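Local coordinates for protein PA4485 (Pseudomonas aeruginosa, PDB 4AVR) that probably acts as a lytic transglycosylase of the RlpA family, cleaving peptidoglycan glycan strands that lack stem peptides, at residues A31-T35 with F63-I68; P37-V42 with V54-R60; E5-Y9 with M81-G85; P26-A32 with I69-A75. All coordinates share one frame; numbering follows the deposited sequence.

Interaction 1. Residues A31-T35 with F63-I68; sequences AAHRT and FRRGRI
Where His33 and Ile68 face each other, with CA atoms 6.6 Å apart, the chain leaving strand 30-32 has separated too far from strand 67-71 for direct backbone pairing, and side chains and a water take over. Arg34 carries most of the contact. Its chain runs extended from CG to NE (chi2 174°, chi3 -174°), which carries the guanidinium across to the backbone carbonyls of the 63-68 segment. There NH1 donates to Arg67 O at 2.7 Å, a bond that lies in both the guanidinium plane and the carbonyl plane. NH2 of the same group makes two weak, bent bonds, one to Arg67 O at 3.1 Å and one to Arg64 O at 2.9 Å. Arg64 O also accepts from Arg67 N, closing a type II turn with Gly66 at its third position, so the arginine grips the turn by two of its carbonyls. One water bridges the remaining distance: it accepts from Arg34 N and Arg34 NH1 and donates to Ile68 O, 2.8 Å away. His33 adds a looser approach, its CD2 lying 3.5 Å from Ile68 O, while its ND1 accepts from Thr35 N and Leu36 N. In the conformer given, Arg67 turns its guanidinium away, to Glu5 on strand 2-8 and to Ala14 of the second subunit. Arginine clasping main-chain carbonyls thus ties the loop that follows strand 30-32 to the turn and the first residue of strand 67-71, where the two strands part in a sheet of the double-psi beta-barrel family.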
loop_
_atom_site.group_PDB
_atom_site.type_symbol
_atom_site.label_atom_id
_atom_site.label_comp_id
_atom_site.label_asym_id
_atom_site.label_seq_id
_atom_site.Cartn_x
_atom_site.Cartn_y
_atom_site.Cartn_z
ATOM N N ALA A 31 -4.485 -3.351 -11.853
ATOM C CA ALA A 31 -5.184 -2.296 -11.155
ATOM C C ALA A 31 -6.614 -2.679 -10.804
ATOM O O ALA A 31 -7.213 -3.585 -11.381
ATOM C CB ALA A 31 -5.178 -1.012 -11.983
ATOM N N ALA A 32 -7.151 -1.934 -9.846
ATOM C CA ALA A 32 -8.542 -1.993 -9.423
ATOM C C ALA A 32 -9.333 -0.841 -9.998
ATOM O O ALA A 32 -8.863 0.295 -9.989
ATOM C CB ALA A 32 -8.635 -1.935 -7.907
ATOM N N HIS A 33 -10.555 -1.130 -10.440
ATOM C CA HIS A 33 -11.489 -0.128 -10.935
ATOM C C HIS A 33 -12.878 -0.592 -10.572
ATOM O O HIS A 33 -13.128 -1.794 -10.481
ATOM C CB HIS A 33 -11.328 0.018 -12.444
ATOM C CG HIS A 33 -12.129 1.148 -13.043
ATOM N ND1 HIS A 33 -13.398 0.989 -13.502
ATOM C CD2 HIS A 33 -11.795 2.472 -13.238
ATOM C CE1 HIS A 33 -13.833 2.164 -13.976
ATOM N NE2 HIS A 33 -12.862 3.072 -13.815
ATOM N N ARG A 34 -13.806 0.330 -10.358
ATOM C CA ARG A 34 -15.132 -0.070 -9.865
ATOM C C ARG A 34 -15.973 -0.847 -10.859
ATOM O O ARG A 34 -16.793 -1.664 -10.457
ATOM C CB ARG A 34 -15.922 1.143 -9.410
ATOM C CG ARG A 34 -15.454 1.719 -8.088
ATOM C CD ARG A 34 -16.196 3.000 -7.817
ATOM N NE ARG A 34 -15.712 3.693 -6.629
ATOM C CZ ARG A 34 -14.623 4.452 -6.587
ATOM N NH1 ARG A 34 -13.891 4.615 -7.690
ATOM N NH2 ARG A 34 -14.269 5.053 -5.455
ATOM N N THR A 35 -15.805 -0.567 -12.146
ATOM C CA THR A 35 -16.752 -1.089 -13.145
ATOM C C THR A 35 -16.156 -1.713 -14.403
ATOM O O THR A 35 -16.846 -2.504 -15.052
ATOM C CB THR A 35 -17.747 0.005 -13.594
ATOM O OG1 THR A 35 -17.026 1.102 -14.177
ATOM C CG2 THR A 35 -18.597 0.484 -12.427
ATOM N N PHE A 63 -12.082 2.379 -2.822
ATOM C CA PHE A 63 -12.985 2.424 -1.678
ATOM C C PHE A 63 -13.240 3.831 -1.100
ATOM O O PHE A 63 -13.863 3.946 -0.042
ATOM C CB PHE A 63 -12.439 1.508 -0.570
ATOM C CG PHE A 63 -12.199 0.103 -1.033
ATOM C CD1 PHE A 63 -13.260 -0.661 -1.512
ATOM C CD2 PHE A 63 -10.924 -0.459 -1.037
ATOM C CE1 PHE A 63 -13.063 -1.954 -1.954
ATOM C CE2 PHE A 63 -10.721 -1.753 -1.480
ATOM C CZ PHE A 63 -11.791 -2.506 -1.940
ATOM N N ARG A 64 -12.754 4.877 -1.773
ATOM C CA ARG A 64 -13.012 6.248 -1.359
ATOM C C ARG A 64 -13.532 7.068 -2.547
ATOM O O ARG A 64 -13.012 6.939 -3.655
ATOM C CB ARG A 64 -11.707 6.891 -0.844
ATOM C CG ARG A 64 -11.135 6.303 0.444
ATOM C CD ARG A 64 -11.934 6.686 1.679
ATOM N NE ARG A 64 -11.676 8.064 2.082
ATOM C CZ ARG A 64 -12.385 8.720 2.995
ATOM N NH1 ARG A 64 -13.422 8.139 3.594
ATOM N NH2 ARG A 64 -12.067 9.970 3.301
ATOM N N ARG A 65 -14.537 7.921 -2.303
ATOM C CA ARG A 65 -15.013 8.914 -3.265
ATOM C C ARG A 65 -13.820 9.762 -3.699
ATOM O O ARG A 65 -12.999 10.172 -2.868
ATOM C CB ARG A 65 -16.030 9.873 -2.643
ATOM C CG ARG A 65 -17.348 9.268 -2.183
ATOM C CD ARG A 65 -18.163 10.309 -1.419
ATOM N NE ARG A 65 -17.560 10.645 -0.126
ATOM C CZ ARG A 65 -17.945 11.649 0.667
ATOM N NH1 ARG A 65 -18.943 12.458 0.316
ATOM N NH2 ARG A 65 -17.323 11.853 1.826
ATOM N N GLY A 66 -13.722 9.995 -5.000
ATOM C CA GLY A 66 -12.627 10.762 -5.554
ATOM C C GLY A 66 -11.441 9.940 -6.015
ATOM O O GLY A 66 -10.589 10.458 -6.733
ATOM N N ARG A 67 -11.383 8.677 -5.589
ATOM C CA ARG A 67 -10.318 7.757 -5.997
ATOM C C ARG A 67 -10.862 6.910 -7.144
ATOM O O ARG A 67 -11.890 6.257 -6.998
ATOM C CB ARG A 67 -9.847 6.905 -4.796
ATOM C CG ARG A 67 -8.548 6.110 -5.036
ATOM C CD ARG A 67 -7.925 5.596 -3.744
ATOM N NE ARG A 67 -7.679 6.671 -2.789
ATOM C CZ ARG A 67 -7.757 6.549 -1.463
ATOM N NH1 ARG A 67 -8.100 5.391 -0.896
ATOM N NH2 ARG A 67 -7.548 7.625 -0.704
ATOM N N ILE A 68 -10.168 6.922 -8.289
ATOM C CA ILE A 68 -10.640 6.259 -9.498
ATOM C C ILE A 68 -9.954 4.926 -9.779
ATOM O O ILE A 68 -10.558 4.064 -10.408
ATOM C CB ILE A 68 -10.511 7.222 -10.715
ATOM C CG1 ILE A 68 -11.345 6.731 -11.901
ATOM C CG2 ILE A 68 -9.066 7.477 -11.120
ATOM C CD1 ILE A 68 -11.463 7.765 -13.005
HETATM O O HOH W 1 -13.278 3.268 -10.280
#

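Interaction 2. Residues P37-V42 with V54-R60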
loop_
_atom_site.group_PDB
_atom_site.type_symbol
_atom_site.label_atom_id
_atom_site.label_comp_id
_atom_site.label_asym_id
_atom_site.label_seq_id
_atom_site.Cartn_x
_atom_site.Cartn_y
_atom_site.Cartn_z
ATOM N N PRO A 37 -14.570 -4.155 -17.051
ATOM C CA PRO A 37 -14.456 -5.609 -17.019
ATOM C C PRO A 37 -13.045 -6.091 -16.669
ATOM O O PRO A 37 -12.062 -5.449 -17.040
ATOM C CB PRO A 37 -14.811 -6.032 -18.453
ATOM C CG PRO A 37 -15.534 -4.870 -19.030
ATOM C CD PRO A 37 -14.964 -3.655 -18.379
ATOM N N PHE A 38 -12.946 -7.204 -15.956
ATOM C CA PHE A 38 -11.649 -7.789 -15.674
ATOM C C PHE A 38 -10.932 -8.117 -16.981
ATOM O O PHE A 38 -11.516 -8.702 -17.893
ATOM C CB PHE A 38 -11.780 -9.035 -14.797
ATOM C CG PHE A 38 -12.390 -8.790 -13.447
ATOM C CD1 PHE A 38 -11.985 -7.726 -12.656
ATOM C CD2 PHE A 38 -13.362 -9.644 -12.940
ATOM C CE1 PHE A 38 -12.548 -7.511 -11.413
ATOM C CE2 PHE A 38 -13.931 -9.447 -11.700
ATOM C CZ PHE A 38 -13.517 -8.381 -10.931
ATOM N N GLY A 39 -9.671 -7.708 -17.057
ATOM C CA GLY A 39 -8.876 -7.878 -18.252
ATOM C C GLY A 39 -8.788 -6.628 -19.106
ATOM O O GLY A 39 -7.950 -6.553 -20.000
ATOM N N ALA A 40 -9.649 -5.647 -18.852
ATOM C CA ALA A 40 -9.613 -4.388 -19.598
ATOM C C ALA A 40 -8.252 -3.718 -19.438
ATOM O O ALA A 40 -7.703 -3.664 -18.349
ATOM C CB ALA A 40 -10.709 -3.441 -19.126
ATOM N N ARG A 41 -7.717 -3.218 -20.546
ATOM C CA ARG A 41 -6.471 -2.451 -20.554
ATOM C C ARG A 41 -6.782 -0.962 -20.467
ATOM O O ARG A 41 -7.647 -0.460 -21.179
ATOM C CB ARG A 41 -5.633 -2.753 -21.811
ATOM C CG ARG A 41 -5.091 -4.174 -21.854
ATOM C CD ARG A 41 -4.334 -4.528 -23.125
ATOM N NE ARG A 41 -3.085 -3.777 -23.317
ATOM C CZ ARG A 41 -2.865 -2.859 -24.261
ATOM N NH1 ARG A 41 -3.812 -2.526 -25.131
ATOM N NH2 ARG A 41 -1.681 -2.267 -24.330
ATOM N N VAL A 42 -6.042 -0.268 -19.608
ATOM C CA VAL A 42 -6.263 1.132 -19.332
ATOM C C VAL A 42 -4.934 1.873 -19.335
ATOM O O VAL A 42 -4.004 1.469 -18.633
ATOM C CB VAL A 42 -6.917 1.280 -17.942
ATOM C CG1 VAL A 42 -7.176 2.739 -17.593
ATOM C CG2 VAL A 42 -8.214 0.469 -17.855
ATOM N N VAL A 54 0.365 1.374 -18.937
ATOM C CA VAL A 54 -0.851 0.616 -19.239
ATOM C C VAL A 54 -0.991 -0.487 -18.198
ATOM O O VAL A 54 -0.043 -1.243 -17.940
ATOM C CB VAL A 54 -0.812 0.038 -20.657
ATOM C CG1 VAL A 54 -2.045 -0.815 -20.915
ATOM C CG2 VAL A 54 -0.732 1.162 -21.679
ATOM N N VAL A 55 -2.164 -0.542 -17.582
ATOM C CA VAL A 55 -2.487 -1.581 -16.603
ATOM C C VAL A 55 -3.682 -2.392 -17.071
ATOM O O VAL A 55 -4.440 -1.976 -17.948
ATOM C CB VAL A 55 -2.773 -0.985 -15.208
ATOM C CG1 VAL A 55 -1.521 -0.334 -14.620
ATOM C CG2 VAL A 55 -3.953 -0.015 -15.254
ATOM N N ARG A 56 -3.807 -3.576 -16.475
ATOM C CA ARG A 56 -4.901 -4.508 -16.729
ATOM C C ARG A 56 -5.763 -4.582 -15.470
ATOM O O ARG A 56 -5.240 -4.779 -14.368
ATOM C CB ARG A 56 -4.253 -5.878 -17.021
ATOM C CG ARG A 56 -5.168 -7.058 -17.209
ATOM C CD ARG A 56 -4.346 -8.286 -17.585
ATOM N NE ARG A 56 -3.362 -8.719 -16.572
ATOM C CZ ARG A 56 -3.644 -9.529 -15.557
ATOM N NH1 ARG A 56 -4.874 -10.005 -15.383
ATOM N NH2 ARG A 56 -2.691 -9.888 -14.714
ATOM N N ILE A 57 -7.084 -4.448 -15.605
ATOM C CA ILE A 57 -7.988 -4.459 -14.459
ATOM C C ILE A 57 -8.173 -5.897 -13.949
ATOM O O ILE A 57 -8.556 -6.789 -14.710
ATOM C CB ILE A 57 -9.365 -3.836 -14.802
ATOM C CG1 ILE A 57 -9.177 -2.398 -15.332
ATOM C CG2 ILE A 57 -10.305 -3.908 -13.602
ATOM C CD1 ILE A 57 -8.375 -1.476 -14.420
ATOM N N ASN A 58 -7.913 -6.108 -12.669
ATOM C CA ASN A 58 -8.125 -7.424 -12.056
ATOM C C ASN A 58 -8.738 -7.359 -10.663
ATOM O O ASN A 58 -8.738 -8.359 -9.964
ATOM C CB ASN A 58 -6.836 -8.273 -12.064
ATOM C CG ASN A 58 -5.871 -7.861 -10.985
ATOM O OD1 ASN A 58 -6.023 -6.801 -10.384
ATOM N ND2 ASN A 58 -4.871 -8.710 -10.718
ATOM N N ASP A 59 -9.278 -6.211 -10.260
ATOM C CA ASP A 59 -9.798 -6.080 -8.906
ATOM C C ASP A 59 -10.846 -4.981 -8.845
ATOM O O ASP A 59 -10.961 -4.167 -9.766
ATOM C CB ASP A 59 -8.648 -5.788 -7.924
ATOM C CG ASP A 59 -8.931 -6.221 -6.486
ATOM O OD1 ASP A 59 -9.995 -6.802 -6.188
ATOM O OD2 ASP A 59 -8.043 -5.980 -5.636
ATOM N N ARG A 60 -11.594 -4.989 -7.747
ATOM C CA ARG A 60 -12.570 -3.975 -7.418
ATOM C C ARG A 60 -12.038 -3.091 -6.299
ATOM O O ARG A 60 -10.884 -3.192 -5.896
ATOM C CB ARG A 60 -13.925 -4.637 -7.085
ATOM C CG ARG A 60 -14.511 -5.423 -8.250
ATOM C CD ARG A 60 -14.830 -4.521 -9.424
ATOM N NE ARG A 60 -15.279 -5.273 -10.588
ATOM C CZ ARG A 60 -14.995 -4.942 -11.851
ATOM N NH1 ARG A 60 -14.264 -3.864 -12.124
ATOM N NH2 ARG A 60 -15.417 -5.697 -12.864
#
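Ile57 and Val42 form the apolar centre of this hairpin contact, with Ile57 CG1 3.9 Å from Val42 CG2. The two side chains meet at a slant, and Ala40 CB closes in on the same Ile57 CG1. Val55 CG2 packs beside Val42 CB on the sheet face that these two valines share. Around this centre, antiparallel backbone bonds set the register: Val42 and Val55 are a hydrogen-bonded pair, Val42 N to Val55 O and Val55 N to Val42 O, each 2.9 Å, and Arg41 with Arg56 is the adjoining non-hydrogen-bonded pair. Beyond the paired strand residues, Ile57 N donates to Ala40 O, and Gly39 N reaches Ile57 O at 2.8 Å and a nearly straight 169°. The latter bond fastens the type II turn of Pro37 to Ala40 onto strand 52-59. On the face bearing Arg41, the methyl Val54 CG1 lies over its guanidinium, 3.7 Å from Arg41 NH2.

Farther out, Phe38 and Arg60 approach from opposite directions and stack, their planes 22° apart and their centres separated by 4.2 Å. A bend at chi2 (-63°) folds the Arg60 chain back over the ring, placing Phe38 CE1 above the middle of the guanidinium. The same group donates through NH1 to Leu36 O and His33 O, so its rotation is fixed by polar bonds as well as by the ring. The result is a stacked guanidinium-ring pair at the edge of the hairpin, in which the arginine can keep its hydrogen bonds to carbonyls while its flat face shields the aromatic ring, probably with a favourable electrostatic contribution.

Interaction 3. Residues E5-Y9 with M81-G85; sequences EASYY and MIRSG
In this sheet of a double-psi beta-barrel family, strand 2-8 is covered near its end by the loop that leaves helix 73-79 and leads into strand 87-93, and Tyr8 is the side chain that reaches into that loop. Its phenol OH donates to Ile82 O at 2.8 Å, arriving in the carbonyl plane and on a lone pair, with a C=O...O angle of 126°. Chi1 of 69° sets the ring between the backbone N and the carbonyl carbon of Tyr8, from where it projects toward the loop. Ile82 also supplies an apolar partner: its CD1 sits over one face of the ring, 4.2 Å from the centroid, in a CH-pi contact, and the two side chains cross at about a right angle. At the ring's edge, near its plane, Met81 O lies 3.5 Å from Tyr8 CE2; this carbonyl also accepts from Gly85 N, closing a helix-like turn. Gly85 O approaches Tyr8 CD2 obliquely.

Met81 reaches from the loop to the strand. Its chain bends at chi3 (-82°), bringing the terminal methyl CE against the strand, 3.5 Å from Ala6 O and 4.0 Å from Ala6 CB. The second subunit presses on the same region, where Ser11 of that neighbouring chain hydrogen-bonds with Gly85 O and Tyr8 N. Ala76 of helix 73-79 touches Tyr8, Met81 and Ile82 alike. Largely buried, the tyrosine therefore has its hydroxyl satisfied by a main-chain carbonyl while a methyl of Ile82 lies over one face of its ring, a combination that lets one residue anchor a loop through both polar and apolar forces.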
loop_
_atom_site.group_PDB
_atom_site.type_symbol
_atom_site.label_atom_id
_atom_site.label_comp_id
_atom_site.label_asym_id
_atom_site.label_seq_id
_atom_site.Cartn_x
_atom_site.Cartn_y
_atom_site.Cartn_z
ATOM N N GLU A 5 -8.203 10.451 -8.434
ATOM C CA GLU A 5 -6.993 10.108 -7.704
ATOM C C GLU A 5 -6.619 8.655 -7.952
ATOM O O GLU A 5 -7.492 7.777 -7.949
ATOM C CB GLU A 5 -7.183 10.363 -6.203
ATOM C CG GLU A 5 -5.993 10.030 -5.315
ATOM C CD GLU A 5 -6.325 10.160 -3.832
ATOM O OE1 GLU A 5 -7.014 9.281 -3.273
ATOM O OE2 GLU A 5 -5.881 11.146 -3.222
ATOM N N ALA A 6 -5.333 8.395 -8.128
ATOM C CA ALA A 6 -4.770 7.035 -8.125
ATOM C C ALA A 6 -4.042 6.807 -6.814
ATOM O O ALA A 6 -3.412 7.709 -6.265
ATOM C CB ALA A 6 -3.789 6.821 -9.270
ATOM N N SER A 7 -4.097 5.560 -6.355
ATOM C CA SER A 7 -3.313 5.075 -5.224
ATOM C C SER A 7 -2.556 3.831 -5.660
ATOM O O SER A 7 -2.742 3.359 -6.775
ATOM C CB SER A 7 -4.237 4.699 -4.066
ATOM O OG SER A 7 -4.846 3.446 -4.322
ATOM N N TYR A 8 -1.747 3.274 -4.752
ATOM C CA TYR A 8 -1.149 1.968 -5.004
ATOM C C TYR A 8 -1.301 1.047 -3.810
ATOM O O TYR A 8 -1.400 1.473 -2.655
ATOM C CB TYR A 8 0.295 2.053 -5.494
ATOM C CG TYR A 8 1.361 2.533 -4.537
ATOM C CD1 TYR A 8 2.062 1.645 -3.737
ATOM C CD2 TYR A 8 1.738 3.871 -4.514
ATOM C CE1 TYR A 8 3.112 2.082 -2.925
ATOM C CE2 TYR A 8 2.778 4.330 -3.738
ATOM C CZ TYR A 8 3.451 3.433 -2.938
ATOM O OH TYR A 8 4.507 3.869 -2.160
ATOM N N TYR A 9 -1.363 -0.241 -4.116
ATOM C CA TYR A 9 -1.517 -1.276 -3.100
ATOM C C TYR A 9 -0.285 -1.381 -2.199
ATOM O O TYR A 9 0.847 -1.329 -2.655
ATOM C CB TYR A 9 -1.653 -2.639 -3.750
ATOM C CG TYR A 9 -2.948 -2.995 -4.453
ATOM C CD1 TYR A 9 -3.286 -2.421 -5.666
ATOM C CD2 TYR A 9 -3.795 -3.973 -3.944
ATOM C CE1 TYR A 9 -4.426 -2.802 -6.345
ATOM C CE2 TYR A 9 -4.930 -4.367 -4.627
ATOM C CZ TYR A 9 -5.243 -3.775 -5.829
ATOM O OH TYR A 9 -6.359 -4.162 -6.536
ATOM N N MET A 81 5.033 7.600 -8.794
ATOM C CA MET A 81 4.165 7.962 -7.665
ATOM C C MET A 81 4.496 7.235 -6.354
ATOM O O MET A 81 3.719 7.302 -5.402
ATOM C CB MET A 81 2.687 7.799 -8.027
ATOM C CG MET A 81 2.235 6.385 -8.206
ATOM S SD MET A 81 0.531 6.218 -8.785
ATOM C CE MET A 81 -0.348 6.400 -7.264
ATOM N N ILE A 82 5.637 6.564 -6.284
ATOM C CA ILE A 82 5.969 5.804 -5.073
ATOM C C ILE A 82 6.072 6.723 -3.856
ATOM O O ILE A 82 5.518 6.413 -2.795
ATOM C CB ILE A 82 7.247 4.969 -5.267
ATOM C CG1 ILE A 82 6.983 3.834 -6.265
ATOM C CG2 ILE A 82 7.775 4.431 -3.945
ATOM C CD1 ILE A 82 6.081 2.729 -5.728
ATOM N N ARG A 83 6.793 7.832 -3.995
ATOM C CA ARG A 83 6.975 8.751 -2.870
ATOM C C ARG A 83 5.760 9.619 -2.623
ATOM O O ARG A 83 5.428 9.889 -1.470
ATOM C CB ARG A 83 8.218 9.614 -3.052
ATOM C CG ARG A 83 9.491 8.820 -2.901
ATOM C CD ARG A 83 10.702 9.614 -3.372
ATOM N NE ARG A 83 10.897 10.902 -2.704
ATOM C CZ ARG A 83 11.928 11.716 -2.939
ATOM N NH1 ARG A 83 12.856 11.383 -3.830
ATOM N NH2 ARG A 83 12.045 12.866 -2.284
ATOM N N SER A 84 5.074 10.062 -3.679
ATOM C CA SER A 84 3.878 10.880 -3.482
ATOM C C SER A 84 2.727 10.075 -2.903
ATOM O O SER A 84 1.862 10.643 -2.227
ATOM C CB SER A 84 3.433 11.547 -4.774
ATOM O OG SER A 84 3.054 10.623 -5.761
ATOM N N GLY A 85 2.696 8.774 -3.166
ATOM C CA GLY A 85 1.667 7.884 -2.625
ATOM C C GLY A 85 0.394 7.889 -3.449
ATOM O O GLY A 85 -0.133 6.843 -3.820
#

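Interaction 4. Residues P26-A32 with I69-A75; sequences PNAMTAA and IDVSRKA
Ala31 and Ala32 pair with Val71 and Asp70 in antiparallel fashion, and backbone bonds are the first kind of interaction here. Ala32 N donates to Asp70 O at 2.8 Å, Asp70 N returns a longer bond to Ala32 O, and Ser72 N continues the ladder to Thr30 O. At the first turn of helix 73-79, Lys74 N meets Pro26 O almost head-on, at 3.0 Å.

Side-chain polar bonds gather around the same helix start. Ser72 is its N-cap: OG accepts from Ala75 N at 3.1 Å and donates to Ala28 O at 2.6 Å, so one hydroxyl both caps the helix and ties it to the loop that leads into strand 30-32. Chi1 of 67° turns OG to serve both partners. Arg73 NH2 donates to Asn27 OD1 at 2.6 Å; the oxygen lies at the guanidinium edge, whereas the nitrogen stands above the amide plane. Pro26 O lies over a guanidinium face, and Glu77 forms a salt bridge with the same arginine. Back on the strand, Asp70 directs its carboxylate to Ser7 and to Arg12 of the second subunit.

Apolar contacts fill in between. Ala31 CB touches Ile69 CG1 at 3.8 Å, and Met29 bends twice to bring CE to 4.0 Å from Ala75 CB. With loop carbonyls taking up NH and OH groups at the helix N-terminus, the strand-to-helix junction is fixed chiefly by directional bonds.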
loop_
_atom_site.group_PDB
_atom_site.type_symbol
_atom_site.label_atom_id
_atom_site.label_comp_id
_atom_site.label_asym_id
_atom_site.label_seq_id
_atom_site.Cartn_x
_atom_site.Cartn_y
_atom_site.Cartn_z
ATOM N N PRO A 26 2.553 -7.533 -6.653
ATOM C CA PRO A 26 3.159 -6.208 -6.843
ATOM C C PRO A 26 3.983 -6.038 -8.110
ATOM O O PRO A 26 4.191 -4.907 -8.550
ATOM C CB PRO A 26 4.008 -6.032 -5.586
ATOM C CG PRO A 26 3.402 -6.929 -4.551
ATOM C CD PRO A 26 2.831 -8.092 -5.314
ATOM N N ASN A 27 4.484 -7.137 -8.665
ATOM C CA ASN A 27 5.281 -7.118 -9.892
ATOM C C ASN A 27 4.490 -7.164 -11.188
ATOM O O ASN A 27 5.078 -7.048 -12.269
ATOM C CB ASN A 27 6.272 -8.290 -9.892
ATOM C CG ASN A 27 7.256 -8.206 -8.765
ATOM O OD1 ASN A 27 7.783 -7.132 -8.462
ATOM N ND2 ASN A 27 7.509 -9.333 -8.120
ATOM N N ALA A 28 3.176 -7.344 -11.093
ATOM C CA ALA A 28 2.296 -7.323 -12.260
ATOM C C ALA A 28 1.920 -5.872 -12.579
ATOM O O ALA A 28 2.117 -4.988 -11.754
ATOM C CB ALA A 28 1.054 -8.149 -11.986
ATOM N N MET A 29 1.378 -5.642 -13.770
ATOM C CA MET A 29 0.870 -4.323 -14.169
ATOM C C MET A 29 -0.646 -4.349 -14.115
ATOM O O MET A 29 -1.330 -4.348 -15.138
ATOM C CB MET A 29 1.359 -3.960 -15.558
ATOM C CG MET A 29 2.859 -3.683 -15.584
ATOM S SD MET A 29 3.332 -2.191 -14.679
ATOM C CE MET A 29 2.724 -0.905 -15.749
ATOM N N THR A 30 -1.167 -4.384 -12.900
ATOM C CA THR A 30 -2.584 -4.591 -12.653
ATOM C C THR A 30 -3.155 -3.429 -11.858
ATOM O O THR A 30 -2.421 -2.626 -11.254
ATOM C CB THR A 30 -2.849 -5.924 -11.918
ATOM O OG1 THR A 30 -2.050 -5.987 -10.732
ATOM C CG2 THR A 30 -2.493 -7.102 -12.809
ATOM N N ALA A 31 -4.485 -3.351 -11.853
ATOM C CA ALA A 31 -5.184 -2.296 -11.155
ATOM C C ALA A 31 -6.614 -2.679 -10.804
ATOM O O ALA A 31 -7.213 -3.585 -11.381
ATOM C CB ALA A 31 -5.178 -1.012 -11.983
ATOM N N ALA A 32 -7.151 -1.934 -9.846
ATOM C CA ALA A 32 -8.542 -1.993 -9.423
ATOM C C ALA A 32 -9.333 -0.841 -9.998
ATOM O O ALA A 32 -8.863 0.295 -9.989
ATOM C CB ALA A 32 -8.635 -1.935 -7.907
ATOM N N ILE A 69 -8.712 4.751 -9.341
ATOM C CA ILE A 69 -7.969 3.536 -9.673
ATOM C C ILE A 69 -6.917 3.287 -8.611
ATOM O O ILE A 69 -6.355 4.225 -8.068
ATOM C CB ILE A 69 -7.359 3.658 -11.093
ATOM C CG1 ILE A 69 -6.913 2.311 -11.666
ATOM C CG2 ILE A 69 -6.258 4.713 -11.158
ATOM C CD1 ILE A 69 -6.698 2.339 -13.166
ATOM N N ASP A 70 -6.680 2.013 -8.298
ATOM C CA ASP A 70 -5.590 1.598 -7.423
ATOM C C ASP A 70 -4.669 0.703 -8.231
ATOM O O ASP A 70 -5.141 -0.267 -8.808
ATOM C CB ASP A 70 -6.114 0.803 -6.218
ATOM C CG ASP A 70 -7.163 1.559 -5.395
ATOM O OD1 ASP A 70 -7.145 2.810 -5.339
ATOM O OD2 ASP A 70 -8.022 0.886 -4.798
ATOM N N VAL A 71 -3.373 1.015 -8.277
ATOM C CA VAL A 71 -2.449 0.299 -9.158
ATOM C C VAL A 71 -1.432 -0.520 -8.359
ATOM O O VAL A 71 -1.198 -0.283 -7.176
ATOM C CB VAL A 71 -1.727 1.274 -10.131
ATOM C CG1 VAL A 71 -2.744 2.096 -10.915
ATOM C CG2 VAL A 71 -0.741 2.169 -9.393
ATOM N N SER A 72 -0.818 -1.481 -9.036
ATOM C CA SER A 72 0.239 -2.276 -8.428
ATOM C C SER A 72 1.475 -1.434 -8.121
ATOM O O SER A 72 1.667 -0.347 -8.665
ATOM C CB SER A 72 0.645 -3.396 -9.358
ATOM O OG SER A 72 1.275 -2.841 -10.510
ATOM N N ARG A 73 2.355 -1.981 -7.285
ATOM C CA ARG A 73 3.616 -1.306 -6.991
ATOM C C ARG A 73 4.421 -1.023 -8.253
ATOM O O ARG A 73 4.956 0.076 -8.427
ATOM C CB ARG A 73 4.448 -2.138 -6.012
ATOM C CG ARG A 73 5.631 -1.353 -5.436
ATOM C CD ARG A 73 6.986 -1.884 -5.730
ATOM N NE ARG A 73 7.074 -3.282 -5.883
ATOM C CZ ARG A 73 7.493 -4.014 -6.909
ATOM N NH1 ARG A 73 7.987 -3.578 -8.080
ATOM N NH2 ARG A 73 7.392 -5.289 -6.684
ATOM N N LYS A 74 4.539 -2.008 -9.134
ATOM C CA LYS A 74 5.305 -1.831 -10.361
ATOM C C LYS A 74 4.699 -0.726 -11.224
ATOM O O LYS A 74 5.431 0.080 -11.823
ATOM C CB LYS A 74 5.389 -3.148 -11.140
ATOM C CG LYS A 74 6.213 -3.062 -12.403
ATOM C CD LYS A 74 7.681 -2.915 -12.123
ATOM C CE LYS A 74 8.490 -3.051 -13.405
ATOM N NZ LYS A 74 9.947 -2.816 -13.190
ATOM N N ALA A 75 3.372 -0.663 -11.306
ATOM C CA ALA A 75 2.727 0.413 -12.061
ATOM C C ALA A 75 3.007 1.771 -11.415
ATOM O O ALA A 75 3.229 2.766 -12.115
ATOM C CB ALA A 75 1.231 0.163 -12.174
#

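All four contacts reach one sheet, whose strands run in the order 2-8, 67-71, 30-32, 52-59, 41-46 and 87-93. Interactions 1 and 4 share Ala31 and Ala32, their centres about 13 Å apart: interaction 4 holds the pairing of strands 30-32 and 67-71, and interaction 1 lies just past it, where they part. Interaction 2, the hairpin of strands 41-46 and 52-59, is nested along the chain inside the loops closed by both, and inside that of interaction 3, which joins the segments farthest apart in sequence. Centres of interactions 2 and 3 are about 17 Å apart, on opposite sides of the chain's centre, yet Asp59 and Tyr9 connect them. Each contact touches the second subunit, so the sheet's internal ties border the dimer interface.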